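Local coordinates for protein RNA-directed RNA polymerase (Infectious pancreatic necrosis virus, PDB 3ZED) that probably copies the viral RNA genome as an RNA-dependent RNA polymerase, existing both free and covalently linked to that RNA, at residues Q196-L201 with M418-L423; L422-W427 with A724-L729; L205-P210 with T337-E342; L331-S336 with G472-F477; G191-Q196 with T717-K722. All coordinates share one frame; numbering follows the deposited sequence.

Contact 1. Residues Q196-L201 with M418-L423; sequences QLAKLL and MMYYLL
Leu201 CB lies over the centre of one face of the Tyr421 ring, and this CH-pi contact is the main feature where helices 194-204 and 412-426, both of the palm region, pack in a buried interface. Leu201 CB stands 3.6 Å from the centroid of the Tyr421 ring and only 6° off the ring normal. CD1 of the same leucine reaches back to the root of the ring, 3.8 Å from Tyr421 CB. With CG anti to the backbone N (chi1 180°), Tyr421 sends its ring across to the other helix.

Apolar contacts complete the interface. Ala198 CB meets the edge of the Tyr420 ring, in its plane, at 3.9 Å from Tyr420 CE2, and also touches Tyr421 CD1. Met418 is directed away at its root, but bends at chi2 and chi3 until its CE lies 4.0 Å from Leu201 CD1.

Polar groups are satisfied beyond the pair: Tyr421 OH bonds Leu205 O, and Tyr420 OH bonds Glu195 OE1. These links hold the two phenols from their far ends.

The short helix segments cross at -65° with axes 9.4 Å apart; consistent with the small side chain of Ala198, its CA comes within 5.3 Å of Tyr421 CA. Helix 706-714 covers Leu200 and Gln196, while helix 724-732 packs against Tyr420 and Leu423.

Contact 2. Residues L422-W427 with A724-L729; sequences LLTRGW and AVWRLL
An antiparallel helix pair, with segment axes at 167° and 10.3 Å apart, brings Thr424 of helix 412-426 against the indole of Trp726 on helix 724-732. Thr424 CB stands over the face of the Trp726 five-membered ring, 3.5 Å from its centroid, and Thr424 CG2 shares that face, 3.5 Å from Trp726 CG. The Arg425 guanidinium reaches the six-membered end: Trp726 CZ3 sits over one of its faces, 3.3 Å from Arg425 NH1, with the two planes 27° apart.

The helix pair joins the catalytic-domain region to the C-terminal region of the polymerase. Arg425 NH1 donates to Thr424 OG1 at 3.1 Å, exactly in the guanidinium plane, while NE and NH2 form salt bridges with Glu202 and Glu195; bonds on all three nitrogens fix the group's rotation. Set between its backbone N and carbonyl carbon (chi1 58°), Thr424 OG1 also bonds Tyr420 O of its own helix. Farther along, Leu729 CD2 touches both Leu423 CB, at 3.6 Å, and Thr424 CG2, at 3.7 Å.

Contact 3. Residues L205-P210 with T337-E342; sequences LPINTP and TPVMNE
Val339 divides its two methyls between Ile207 and Pro210 in the closely packed part of this contact. CG1, anti to the backbone N (chi1 170°), lies 3.8 Å from Ile207 CD1, while CG2 meets Pro210 CG at the same distance, 3.8 Å. Ile207 CG2 also touches the sulphur of Met340, SD, at 4.0 Å. Next to Val339, the two proline rings meet through Pro210 CB and Pro338 CB, and Pro210 CA makes a CA-H...O contact of 3.4 Å with Pro338 O.

The contact sets the irregular loop following helix 194-204 against the C-terminal end of helix 326-340, both in the palm region. Val339 and Ile207 continue the apolar layer onto helix 412-426 through Leu422 and Tyr421.

Toward Asn208 and Glu342 the interface becomes polar and more exposed. Asn208 ND2 donates to Glu342 O at 2.9 Å; the N-H...O angle is 166° and the acceptor lies 7° out of the amide plane. A water donates to Thr209 O at 2.9 Å and, in a weak bond, to Glu342 OE1 at 3.5 Å. The other carboxylate oxygen, Glu342 OE2, has a salt bridge with Lys211.

Contact 4. Residues L331-S336 with G472-F477; sequences LLSMVS and GNAFTF
Leu332 and Ser336 of helix 326-340 receive a type I turn, Asn473 to Thr476, that leads into helix 476-493 in the palm region. At the start of the turn, Asn473 OD1 accepts from Phe475 N at 2.8 Å, forming an Asx turn; the donor lies above the carbonyl plane, 53° out of it. Asn473 ND2 bonds Gly470 O and Gln469 OE1, so both ends of the amide are held.

Ala474 points toward the helix, its methyl resting against Leu332 CB, 3.9 Å from Ala474 CB, and Ser333 OG, 3.6 Å from the same carbon. The Ser333 hydroxyl bonds His329 O.

Phe475, at the N-cap position, covers the next turn of the helix. Leu332 O meets its ring at the edge, in plane, at 3.5 Å from Phe475 CE1, and Ser336 CB approaches obliquely at 3.7 Å from that same atom. Met415, Met419 and Leu422 of helix 412-426 also touch this phenylalanine, which therefore packs against two helices. Thr476 follows: its OG1 donates to Asn473 O, which also accepts from Thr476 N, and two bonds thus grip one turn carbonyl.

With its OG between the backbone N and the carbonyl carbon (chi1 54°), Ser336 turns its hydroxyl to a water that bridges the segments, 2.7 Å from Ser336 OG and donating to Ala474 O at 2.8 Å.

Contact 5. Residues G191-Q196 with T717-K722; sequences GYTNEQ and TYKDPK
Thr193 and Gln196 both donate to backbone carbonyls of the 717-722 loop while forming the capping box that starts helix 194-204. The contact ties this helix start, in the palm region, to the loop before helix 724-732, in the C-terminal region. Thr193 OG1 gives its proton to Lys719 O at 2.8 Å. Gln196 NE2 donates to Thr717 O at 3.0 Å in a nearly straight bond (172°), with the acceptor in the amide plane, although the nitrogen stands 41° out of the carbonyl plane. Between them, Glu195 CB and CG pass over Tyr718 O; CG, anti to the backbone N (chi1 -173°), carries the chain to Pro721, whose CB lies 3.6 Å from Glu195 CD.

The box positions these donors: Gln196 N donates to Thr193 OG1, and Thr193 N returns a bond to Gln196 OE1, so the amide is held at both ends. Farther out, the Tyr718 ring has a cation-pi contact with Lys199. Lys719 O has a further donor, a water 2.8 Å away that accepts from Glu195 N at 3.1 Å.

Overall arrangement
Helix 412-426 carries a segment of contacts 1 and 2, whose centres are 9 Å apart, and is touched by the other three. Glu195 of contact 5 binds it twice, through Tyr420 OH to OE1 at 2.7 Å and Arg425 NH2 to OE2 at 2.7 Å, joining contacts 1, 2 and 5. Contacts 3 and 4 each use one segment of helix 326-340; Trp427 NE1 of contact 2 reaches Val335 O of contact 4 at 2.8 Å. Contacts 4 and 5 do not touch, their nearest atoms being about 12 Å apart. In contact 4 the side chain of Asn473 is about 12 Å from Gly248 of the predicted GTP site, and the side chain of Tyr421 is about 10 Å from a bound potassium ion.

Contact 1. Residues Q196-L201 with M418-L423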
# COMPACT_ATOMS: atom_id res chain seq x y z
N GLN B 196 -6.92 23.40 2.07
CA GLN B 196 -5.89 23.48 3.12
C GLN B 196 -5.09 22.17 3.20
O GLN B 196 -3.87 22.21 3.31
CB GLN B 196 -6.51 23.82 4.47
CG GLN B 196 -6.88 25.29 4.58
CD GLN B 196 -7.66 25.62 5.83
OE1 GLN B 196 -8.36 24.78 6.41
NE2 GLN B 196 -7.57 26.88 6.25
N LEU B 197 -5.78 21.01 3.07
CA LEU B 197 -5.12 19.71 3.04
C LEU B 197 -4.23 19.56 1.81
O LEU B 197 -3.11 19.06 1.93
CB LEU B 197 -6.12 18.56 3.09
CG LEU B 197 -6.70 18.23 4.45
CD1 LEU B 197 -7.58 17.04 4.32
CD2 LEU B 197 -5.60 17.92 5.47
N ALA B 198 -4.71 20.03 0.64
CA ALA B 198 -3.98 20.02 -0.63
C ALA B 198 -2.66 20.80 -0.52
O ALA B 198 -1.65 20.35 -1.04
CB ALA B 198 -4.85 20.60 -1.74
N LYS B 199 -2.68 21.94 0.20
CA LYS B 199 -1.50 22.77 0.43
C LYS B 199 -0.47 22.02 1.30
O LYS B 199 0.73 22.18 1.09
CB LYS B 199 -1.88 24.12 1.08
CG LYS B 199 -2.71 25.06 0.18
CD LYS B 199 -2.05 25.43 -1.16
CE LYS B 199 -0.86 26.34 -1.02
NZ LYS B 199 -0.24 26.66 -2.32
N LEU B 200 -0.94 21.18 2.25
CA LEU B 200 -0.05 20.38 3.09
C LEU B 200 0.54 19.25 2.24
O LEU B 200 1.75 19.04 2.26
CB LEU B 200 -0.78 19.80 4.31
CG LEU B 200 -1.29 20.78 5.38
CD1 LEU B 200 -2.26 20.08 6.31
CD2 LEU B 200 -0.14 21.40 6.19
N LEU B 201 -0.31 18.58 1.44
CA LEU B 201 0.09 17.48 0.56
C LEU B 201 1.03 17.95 -0.52
O LEU B 201 1.83 17.16 -0.99
CB LEU B 201 -1.13 16.76 -0.05
CG LEU B 201 -1.98 15.96 0.93
CD1 LEU B 201 -3.35 15.69 0.36
CD2 LEU B 201 -1.25 14.66 1.37
N MET B 418 -8.02 13.22 -0.64
CA MET B 418 -6.92 12.72 -1.49
C MET B 418 -7.34 12.82 -2.97
O MET B 418 -6.54 13.23 -3.81
CB MET B 418 -6.54 11.28 -1.10
CG MET B 418 -5.46 10.65 -2.02
SD MET B 418 -3.96 11.65 -2.25
CE MET B 418 -3.34 11.75 -0.54
N MET B 419 -8.61 12.46 -3.28
CA MET B 419 -9.18 12.55 -4.65
C MET B 419 -9.16 14.01 -5.13
O MET B 419 -8.84 14.26 -6.29
CB MET B 419 -10.62 11.98 -4.70
CG MET B 419 -10.65 10.47 -4.76
SD MET B 419 -9.89 9.81 -6.26
CE MET B 419 -10.68 8.20 -6.34
N TYR B 420 -9.48 14.95 -4.21
CA TYR B 420 -9.43 16.39 -4.50
C TYR B 420 -8.00 16.78 -4.91
O TYR B 420 -7.81 17.44 -5.93
CB TYR B 420 -9.91 17.19 -3.28
CG TYR B 420 -9.77 18.69 -3.45
CD1 TYR B 420 -10.79 19.44 -4.04
CD2 TYR B 420 -8.62 19.36 -3.03
CE1 TYR B 420 -10.65 20.81 -4.24
CE2 TYR B 420 -8.48 20.73 -3.23
CZ TYR B 420 -9.50 21.45 -3.83
OH TYR B 420 -9.37 22.81 -4.01
N TYR B 421 -6.99 16.36 -4.12
CA TYR B 421 -5.58 16.65 -4.36
C TYR B 421 -5.10 16.08 -5.71
O TYR B 421 -4.46 16.80 -6.47
CB TYR B 421 -4.72 16.12 -3.21
CG TYR B 421 -3.24 16.38 -3.39
CD1 TYR B 421 -2.74 17.68 -3.38
CD2 TYR B 421 -2.35 15.33 -3.57
CE1 TYR B 421 -1.38 17.93 -3.57
CE2 TYR B 421 -0.99 15.57 -3.75
CZ TYR B 421 -0.51 16.87 -3.76
OH TYR B 421 0.83 17.10 -3.91
N LEU B 422 -5.46 14.83 -6.02
CA LEU B 422 -5.07 14.19 -7.28
C LEU B 422 -5.71 14.87 -8.50
O LEU B 422 -5.05 15.06 -9.51
CB LEU B 422 -5.44 12.70 -7.27
CG LEU B 422 -4.69 11.77 -6.27
CD1 LEU B 422 -5.25 10.37 -6.33
CD2 LEU B 422 -3.20 11.68 -6.57
N LEU B 423 -7.01 15.24 -8.40
CA LEU B 423 -7.72 15.86 -9.53
C LEU B 423 -7.36 17.32 -9.75
O LEU B 423 -7.42 17.76 -10.88
CB LEU B 423 -9.24 15.71 -9.39
CG LEU B 423 -9.87 14.53 -10.16
CD1 LEU B 423 -9.40 13.18 -9.60
CD2 LEU B 423 -11.39 14.61 -10.12

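Contact 2. Residues L422-W427 with A724-L729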
# COMPACT_ATOMS: atom_id res chain seq x y z
N LEU B 422 -5.46 14.83 -6.02
CA LEU B 422 -5.07 14.19 -7.28
C LEU B 422 -5.71 14.87 -8.50
O LEU B 422 -5.05 15.06 -9.51
CB LEU B 422 -5.44 12.70 -7.27
CG LEU B 422 -4.69 11.77 -6.27
CD1 LEU B 422 -5.25 10.37 -6.33
CD2 LEU B 422 -3.20 11.68 -6.57
N LEU B 423 -7.01 15.24 -8.40
CA LEU B 423 -7.72 15.86 -9.53
C LEU B 423 -7.36 17.32 -9.75
O LEU B 423 -7.42 17.76 -10.88
CB LEU B 423 -9.24 15.71 -9.39
CG LEU B 423 -9.87 14.53 -10.16
CD1 LEU B 423 -9.40 13.18 -9.60
CD2 LEU B 423 -11.39 14.61 -10.12
N THR B 424 -6.93 18.05 -8.69
CA THR B 424 -6.56 19.46 -8.84
C THR B 424 -5.06 19.60 -9.19
O THR B 424 -4.72 20.39 -10.05
CB THR B 424 -6.94 20.29 -7.58
OG1 THR B 424 -6.31 19.75 -6.42
CG2 THR B 424 -8.44 20.36 -7.34
N ARG B 425 -4.17 18.84 -8.52
CA ARG B 425 -2.73 18.97 -8.73
C ARG B 425 -2.17 17.99 -9.77
O ARG B 425 -1.10 18.26 -10.32
CB ARG B 425 -1.97 18.82 -7.39
CG ARG B 425 -1.86 20.10 -6.54
CD ARG B 425 -3.19 20.59 -6.00
NE ARG B 425 -3.01 21.76 -5.15
CZ ARG B 425 -3.99 22.47 -4.59
NH1 ARG B 425 -5.26 22.12 -4.78
NH2 ARG B 425 -3.71 23.52 -3.85
N GLY B 426 -2.85 16.87 -10.01
CA GLY B 426 -2.39 15.86 -10.96
C GLY B 426 -3.09 15.98 -12.30
O GLY B 426 -2.48 16.39 -13.29
N TRP B 427 -4.39 15.67 -12.31
CA TRP B 427 -5.29 15.65 -13.47
C TRP B 427 -5.68 17.06 -13.90
O TRP B 427 -6.87 17.40 -14.00
CB TRP B 427 -6.52 14.79 -13.13
CG TRP B 427 -6.14 13.34 -13.00
CD1 TRP B 427 -6.01 12.63 -11.84
CD2 TRP B 427 -5.76 12.46 -14.06
NE1 TRP B 427 -5.61 11.35 -12.12
CE2 TRP B 427 -5.44 11.21 -13.47
CE3 TRP B 427 -5.66 12.59 -15.46
CZ2 TRP B 427 -5.04 10.11 -14.23
CZ3 TRP B 427 -5.24 11.51 -16.21
CH2 TRP B 427 -4.95 10.28 -15.60
N ALA B 724 -11.49 28.43 -10.27
CA ALA B 724 -12.93 28.15 -10.33
C ALA B 724 -13.19 26.66 -10.58
O ALA B 724 -14.13 26.11 -10.01
CB ALA B 724 -13.59 28.99 -11.40
N VAL B 725 -12.32 25.99 -11.37
CA VAL B 725 -12.39 24.55 -11.66
C VAL B 725 -12.25 23.78 -10.33
O VAL B 725 -13.02 22.85 -10.07
CB VAL B 725 -11.32 24.11 -12.72
CG1 VAL B 725 -11.29 22.59 -12.89
CG2 VAL B 725 -11.53 24.81 -14.07
N TRP B 726 -11.27 24.19 -9.51
CA TRP B 726 -10.97 23.58 -8.21
C TRP B 726 -12.10 23.88 -7.23
O TRP B 726 -12.48 22.99 -6.48
CB TRP B 726 -9.62 24.08 -7.68
CG TRP B 726 -8.41 23.69 -8.50
CD1 TRP B 726 -8.39 23.08 -9.72
CD2 TRP B 726 -7.03 23.93 -8.15
NE1 TRP B 726 -7.09 22.90 -10.14
CE2 TRP B 726 -6.24 23.42 -9.21
CE3 TRP B 726 -6.40 24.50 -7.03
CZ2 TRP B 726 -4.83 23.47 -9.17
CZ3 TRP B 726 -5.01 24.57 -7.02
CH2 TRP B 726 -4.24 24.04 -8.07
N ARG B 727 -12.68 25.10 -7.28
CA ARG B 727 -13.81 25.51 -6.45
C ARG B 727 -15.03 24.64 -6.74
O ARG B 727 -15.70 24.23 -5.81
CB ARG B 727 -14.13 26.98 -6.66
CG ARG B 727 -13.50 27.85 -5.60
CD ARG B 727 -14.09 29.25 -5.60
NE ARG B 727 -13.31 30.10 -6.50
CZ ARG B 727 -13.81 30.88 -7.45
NH1 ARG B 727 -15.12 30.94 -7.66
NH2 ARG B 727 -13.00 31.60 -8.22
N LEU B 728 -15.26 24.29 -8.03
CA LEU B 728 -16.35 23.40 -8.44
C LEU B 728 -16.16 22.01 -7.85
O LEU B 728 -17.14 21.40 -7.41
CB LEU B 728 -16.44 23.31 -9.98
CG LEU B 728 -17.05 24.50 -10.73
CD1 LEU B 728 -17.05 24.25 -12.21
CD2 LEU B 728 -18.49 24.77 -10.29
N LEU B 729 -14.91 21.52 -7.80
CA LEU B 729 -14.55 20.21 -7.26
C LEU B 729 -14.73 20.18 -5.74
O LEU B 729 -15.19 19.17 -5.20
CB LEU B 729 -13.11 19.82 -7.65
CG LEU B 729 -12.85 18.33 -7.69
CD1 LEU B 729 -13.44 17.71 -8.97
CD2 LEU B 729 -11.35 18.03 -7.54

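Contact 3. Residues L205-P210 with T337-E342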
# COMPACT_ATOMS: atom_id res chain seq x y z
N LEU B 205 3.44 15.21 0.12
CA LEU B 205 3.29 14.28 -1.00
C LEU B 205 3.35 15.05 -2.33
O LEU B 205 2.33 15.18 -3.00
CB LEU B 205 2.02 13.41 -0.90
CG LEU B 205 1.95 12.20 -1.85
CD1 LEU B 205 2.70 11.01 -1.31
CD2 LEU B 205 0.54 11.82 -2.11
N PRO B 206 4.54 15.59 -2.72
CA PRO B 206 4.62 16.32 -4.00
C PRO B 206 4.33 15.40 -5.18
O PRO B 206 4.82 14.25 -5.21
CB PRO B 206 6.06 16.83 -4.03
CG PRO B 206 6.82 15.92 -3.11
CD PRO B 206 5.84 15.57 -2.03
N ILE B 207 3.48 15.86 -6.10
CA ILE B 207 3.12 15.06 -7.27
C ILE B 207 3.33 15.86 -8.55
O ILE B 207 3.28 17.09 -8.55
CB ILE B 207 1.66 14.50 -7.21
CG1 ILE B 207 0.59 15.63 -7.13
CG2 ILE B 207 1.51 13.43 -6.11
CD1 ILE B 207 -0.88 15.24 -7.41
N ASN B 208 3.53 15.14 -9.65
CA ASN B 208 3.57 15.72 -10.99
C ASN B 208 2.28 15.36 -11.68
O ASN B 208 1.51 14.55 -11.16
CB ASN B 208 4.77 15.20 -11.78
CG ASN B 208 6.06 15.83 -11.38
OD1 ASN B 208 6.21 17.05 -11.43
ND2 ASN B 208 7.01 15.00 -10.99
N THR B 209 2.04 15.93 -12.86
CA THR B 209 0.84 15.57 -13.61
C THR B 209 1.12 14.25 -14.31
O THR B 209 2.30 13.98 -14.58
CB THR B 209 0.48 16.67 -14.65
OG1 THR B 209 1.47 16.66 -15.68
CG2 THR B 209 0.29 18.07 -14.04
N PRO B 210 0.09 13.45 -14.72
CA PRO B 210 0.40 12.29 -15.58
C PRO B 210 1.06 12.76 -16.89
O PRO B 210 0.91 13.93 -17.25
CB PRO B 210 -0.99 11.69 -15.88
CG PRO B 210 -1.88 12.24 -14.80
CD PRO B 210 -1.36 13.60 -14.50
N THR B 337 -2.54 5.73 -10.36
CA THR B 337 -1.30 5.24 -10.96
C THR B 337 -0.72 6.17 -12.05
O THR B 337 0.49 6.36 -11.98
CB THR B 337 -1.38 3.77 -11.39
OG1 THR B 337 -2.34 3.61 -12.42
CG2 THR B 337 -1.75 2.83 -10.23
N PRO B 338 -1.48 6.83 -12.98
CA PRO B 338 -0.81 7.73 -13.95
C PRO B 338 -0.14 8.93 -13.27
O PRO B 338 0.86 9.43 -13.78
CB PRO B 338 -1.95 8.17 -14.89
CG PRO B 338 -3.00 7.13 -14.72
CD PRO B 338 -2.93 6.77 -13.26
N VAL B 339 -0.65 9.35 -12.09
CA VAL B 339 -0.07 10.45 -11.30
C VAL B 339 1.17 9.95 -10.54
O VAL B 339 2.24 10.58 -10.60
CB VAL B 339 -1.10 11.08 -10.33
CG1 VAL B 339 -0.44 12.05 -9.34
CG2 VAL B 339 -2.24 11.77 -11.08
N MET B 340 1.03 8.83 -9.79
CA MET B 340 2.11 8.29 -8.94
C MET B 340 3.30 7.75 -9.75
O MET B 340 4.41 7.82 -9.25
CB MET B 340 1.58 7.24 -7.95
CG MET B 340 0.55 7.82 -6.96
SD MET B 340 0.90 9.46 -6.25
CE MET B 340 2.27 9.07 -5.12
N ASN B 341 3.09 7.30 -11.01
CA ASN B 341 4.17 6.84 -11.90
C ASN B 341 5.17 7.95 -12.17
O ASN B 341 6.35 7.70 -12.39
CB ASN B 341 3.60 6.40 -13.25
CG ASN B 341 2.95 5.04 -13.35
OD1 ASN B 341 2.99 4.22 -12.43
ND2 ASN B 341 2.34 4.77 -14.52
N GLU B 342 4.67 9.21 -12.19
CA GLU B 342 5.43 10.41 -12.49
C GLU B 342 5.86 11.15 -11.23
O GLU B 342 6.43 12.23 -11.33
CB GLU B 342 4.55 11.34 -13.35
CG GLU B 342 4.26 10.79 -14.73
CD GLU B 342 5.51 10.55 -15.54
OE1 GLU B 342 6.22 11.55 -15.84
OE2 GLU B 342 5.84 9.37 -15.81
O HOH W 1 4.97 14.77 -15.32

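Contact 4. Residues L331-S336 with G472-F477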
# COMPACT_ATOMS: atom_id res chain seq x y z
N LEU B 331 -10.84 0.93 -11.87
CA LEU B 331 -11.35 2.31 -11.92
C LEU B 331 -10.57 3.25 -10.97
O LEU B 331 -10.22 4.36 -11.37
CB LEU B 331 -12.85 2.36 -11.61
CG LEU B 331 -13.79 1.69 -12.61
CD1 LEU B 331 -15.20 1.52 -12.01
CD2 LEU B 331 -13.87 2.46 -13.93
N LEU B 332 -10.27 2.79 -9.75
CA LEU B 332 -9.49 3.57 -8.77
C LEU B 332 -8.05 3.80 -9.26
O LEU B 332 -7.54 4.91 -9.16
CB LEU B 332 -9.45 2.85 -7.39
CG LEU B 332 -10.73 2.80 -6.55
CD1 LEU B 332 -10.50 2.04 -5.29
CD2 LEU B 332 -11.23 4.19 -6.21
N SER B 333 -7.42 2.73 -9.78
CA SER B 333 -6.03 2.72 -10.26
C SER B 333 -5.85 3.62 -11.45
O SER B 333 -4.76 4.16 -11.62
CB SER B 333 -5.56 1.30 -10.57
OG SER B 333 -5.58 0.54 -9.37
N MET B 334 -6.91 3.82 -12.26
CA MET B 334 -6.89 4.74 -13.40
C MET B 334 -6.71 6.21 -12.93
O MET B 334 -6.19 7.03 -13.67
CB MET B 334 -8.16 4.59 -14.24
CG MET B 334 -8.11 3.43 -15.19
SD MET B 334 -9.71 3.08 -15.98
CE MET B 334 -9.86 4.48 -17.08
N VAL B 335 -7.11 6.53 -11.69
CA VAL B 335 -6.98 7.89 -11.13
C VAL B 335 -5.58 8.07 -10.48
O VAL B 335 -4.92 9.07 -10.71
CB VAL B 335 -8.13 8.21 -10.11
CG1 VAL B 335 -8.01 9.62 -9.53
CG2 VAL B 335 -9.51 7.99 -10.74
N SER B 336 -5.15 7.10 -9.67
CA SER B 336 -3.90 7.21 -8.91
C SER B 336 -2.61 6.89 -9.67
O SER B 336 -1.68 7.68 -9.60
CB SER B 336 -3.96 6.35 -7.66
OG SER B 336 -4.28 5.01 -7.97
N GLY B 472 -5.31 -2.87 1.49
CA GLY B 472 -4.95 -3.49 0.22
C GLY B 472 -5.61 -2.81 -0.96
O GLY B 472 -5.19 -3.04 -2.10
N ASN B 473 -6.63 -1.95 -0.73
CA ASN B 473 -7.27 -1.22 -1.83
C ASN B 473 -6.21 -0.30 -2.48
O ASN B 473 -5.20 0.02 -1.85
CB ASN B 473 -8.54 -0.45 -1.37
CG ASN B 473 -8.32 0.97 -0.88
OD1 ASN B 473 -8.23 1.92 -1.66
ND2 ASN B 473 -8.28 1.16 0.42
N ALA B 474 -6.44 0.11 -3.74
CA ALA B 474 -5.53 0.94 -4.55
C ALA B 474 -5.09 2.24 -3.84
O ALA B 474 -3.99 2.72 -4.08
CB ALA B 474 -6.18 1.26 -5.88
N PHE B 475 -5.93 2.79 -2.96
CA PHE B 475 -5.62 4.05 -2.26
C PHE B 475 -5.08 3.84 -0.84
O PHE B 475 -4.95 4.83 -0.11
CB PHE B 475 -6.87 4.96 -2.25
CG PHE B 475 -7.01 5.83 -3.49
CD1 PHE B 475 -7.05 5.26 -4.77
CD2 PHE B 475 -7.11 7.21 -3.39
CE1 PHE B 475 -7.15 6.06 -5.91
CE2 PHE B 475 -7.22 8.01 -4.54
CZ PHE B 475 -7.23 7.43 -5.79
N THR B 476 -4.72 2.60 -0.45
CA THR B 476 -4.25 2.32 0.92
C THR B 476 -3.09 3.27 1.34
O THR B 476 -3.22 4.00 2.34
CB THR B 476 -3.88 0.82 1.12
OG1 THR B 476 -5.04 0.01 0.87
CG2 THR B 476 -3.38 0.54 2.55
N PHE B 477 -1.99 3.28 0.56
CA PHE B 477 -0.81 4.13 0.83
C PHE B 477 -1.20 5.62 0.90
O PHE B 477 -0.80 6.31 1.84
CB PHE B 477 0.29 3.94 -0.26
CG PHE B 477 1.44 4.93 -0.14
CD1 PHE B 477 1.35 6.20 -0.70
CD2 PHE B 477 2.60 4.60 0.56
CE1 PHE B 477 2.37 7.15 -0.51
CE2 PHE B 477 3.62 5.54 0.74
CZ PHE B 477 3.49 6.81 0.21
O HOH W 2 -2.98 2.99 -6.67

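Contact 5. Residues G191-Q196 with T717-K722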
# COMPACT_ATOMS: atom_id res chain seq x y z
N GLY B 191 -10.67 20.53 11.35
CA GLY B 191 -10.58 21.94 11.01
C GLY B 191 -9.93 22.29 9.69
O GLY B 191 -9.53 23.44 9.49
N TYR B 192 -9.83 21.31 8.76
CA TYR B 192 -9.22 21.53 7.45
C TYR B 192 -10.21 21.46 6.31
O TYR B 192 -11.04 20.55 6.27
CB TYR B 192 -8.10 20.52 7.16
CG TYR B 192 -6.92 20.56 8.11
CD1 TYR B 192 -5.83 21.38 7.85
CD2 TYR B 192 -6.88 19.75 9.24
CE1 TYR B 192 -4.74 21.43 8.72
CE2 TYR B 192 -5.80 19.80 10.12
CZ TYR B 192 -4.73 20.63 9.85
OH TYR B 192 -3.66 20.68 10.71
N THR B 193 -10.10 22.40 5.36
CA THR B 193 -10.87 22.35 4.12
C THR B 193 -10.07 21.42 3.16
O THR B 193 -8.93 21.09 3.46
CB THR B 193 -11.08 23.75 3.52
OG1 THR B 193 -9.81 24.28 3.14
CG2 THR B 193 -11.83 24.72 4.45
N ASN B 194 -10.64 21.06 1.99
CA ASN B 194 -9.95 20.24 0.99
C ASN B 194 -8.71 20.96 0.48
O ASN B 194 -7.66 20.34 0.35
CB ASN B 194 -10.87 19.89 -0.16
CG ASN B 194 -11.87 18.81 0.13
OD1 ASN B 194 -11.60 17.86 0.86
ND2 ASN B 194 -13.04 18.91 -0.46
N GLU B 195 -8.82 22.28 0.26
CA GLU B 195 -7.72 23.11 -0.25
C GLU B 195 -6.59 23.25 0.77
O GLU B 195 -5.43 23.18 0.38
CB GLU B 195 -8.24 24.50 -0.72
CG GLU B 195 -7.20 25.37 -1.41
CD GLU B 195 -6.48 24.82 -2.63
OE1 GLU B 195 -6.99 23.87 -3.27
OE2 GLU B 195 -5.41 25.38 -2.97
N GLN B 196 -6.92 23.40 2.07
CA GLN B 196 -5.89 23.48 3.12
C GLN B 196 -5.09 22.17 3.20
O GLN B 196 -3.87 22.21 3.31
CB GLN B 196 -6.51 23.82 4.47
CG GLN B 196 -6.88 25.29 4.58
CD GLN B 196 -7.66 25.62 5.83
OE1 GLN B 196 -8.36 24.78 6.41
NE2 GLN B 196 -7.57 26.88 6.25
N THR B 717 -5.83 30.88 6.16
CA THR B 717 -5.50 30.96 4.73
C THR B 717 -5.78 29.63 4.01
O THR B 717 -5.75 28.57 4.65
CB THR B 717 -4.02 31.36 4.54
OG1 THR B 717 -3.67 32.34 5.52
CG2 THR B 717 -3.71 31.90 3.15
N TYR B 718 -6.05 29.71 2.68
CA TYR B 718 -6.29 28.60 1.75
C TYR B 718 -7.59 27.84 2.03
O TYR B 718 -7.70 26.68 1.65
CB TYR B 718 -5.10 27.60 1.72
CG TYR B 718 -3.74 28.25 1.61
CD1 TYR B 718 -3.43 29.11 0.56
CD2 TYR B 718 -2.75 27.99 2.55
CE1 TYR B 718 -2.18 29.71 0.46
CE2 TYR B 718 -1.48 28.57 2.45
CZ TYR B 718 -1.20 29.43 1.40
OH TYR B 718 0.03 30.02 1.29
N LYS B 719 -8.57 28.49 2.66
CA LYS B 719 -9.88 27.87 2.92
C LYS B 719 -10.52 27.43 1.60
O LYS B 719 -10.93 26.27 1.46
CB LYS B 719 -10.80 28.82 3.71
CG LYS B 719 -10.55 28.72 5.21
CD LYS B 719 -11.39 29.69 6.01
CE LYS B 719 -11.11 29.55 7.49
NZ LYS B 719 -11.66 30.69 8.26
N ASP B 720 -10.49 28.32 0.61
CA ASP B 720 -11.05 28.05 -0.71
C ASP B 720 -9.99 28.24 -1.79
O ASP B 720 -9.18 29.17 -1.68
CB ASP B 720 -12.25 28.96 -0.97
CG ASP B 720 -13.36 28.76 0.04
OD1 ASP B 720 -14.00 27.69 0.01
OD2 ASP B 720 -13.57 29.67 0.87
N PRO B 721 -9.96 27.38 -2.84
CA PRO B 721 -8.99 27.59 -3.93
C PRO B 721 -9.36 28.82 -4.78
O PRO B 721 -10.54 29.18 -4.87
CB PRO B 721 -9.07 26.29 -4.73
CG PRO B 721 -10.48 25.82 -4.52
CD PRO B 721 -10.85 26.23 -3.12
N LYS B 722 -8.36 29.46 -5.41
CA LYS B 722 -8.61 30.62 -6.29
C LYS B 722 -9.23 30.15 -7.62
O LYS B 722 -10.15 30.79 -8.13
CB LYS B 722 -7.31 31.41 -6.53
O HOH W 3 -11.49 23.87 0.13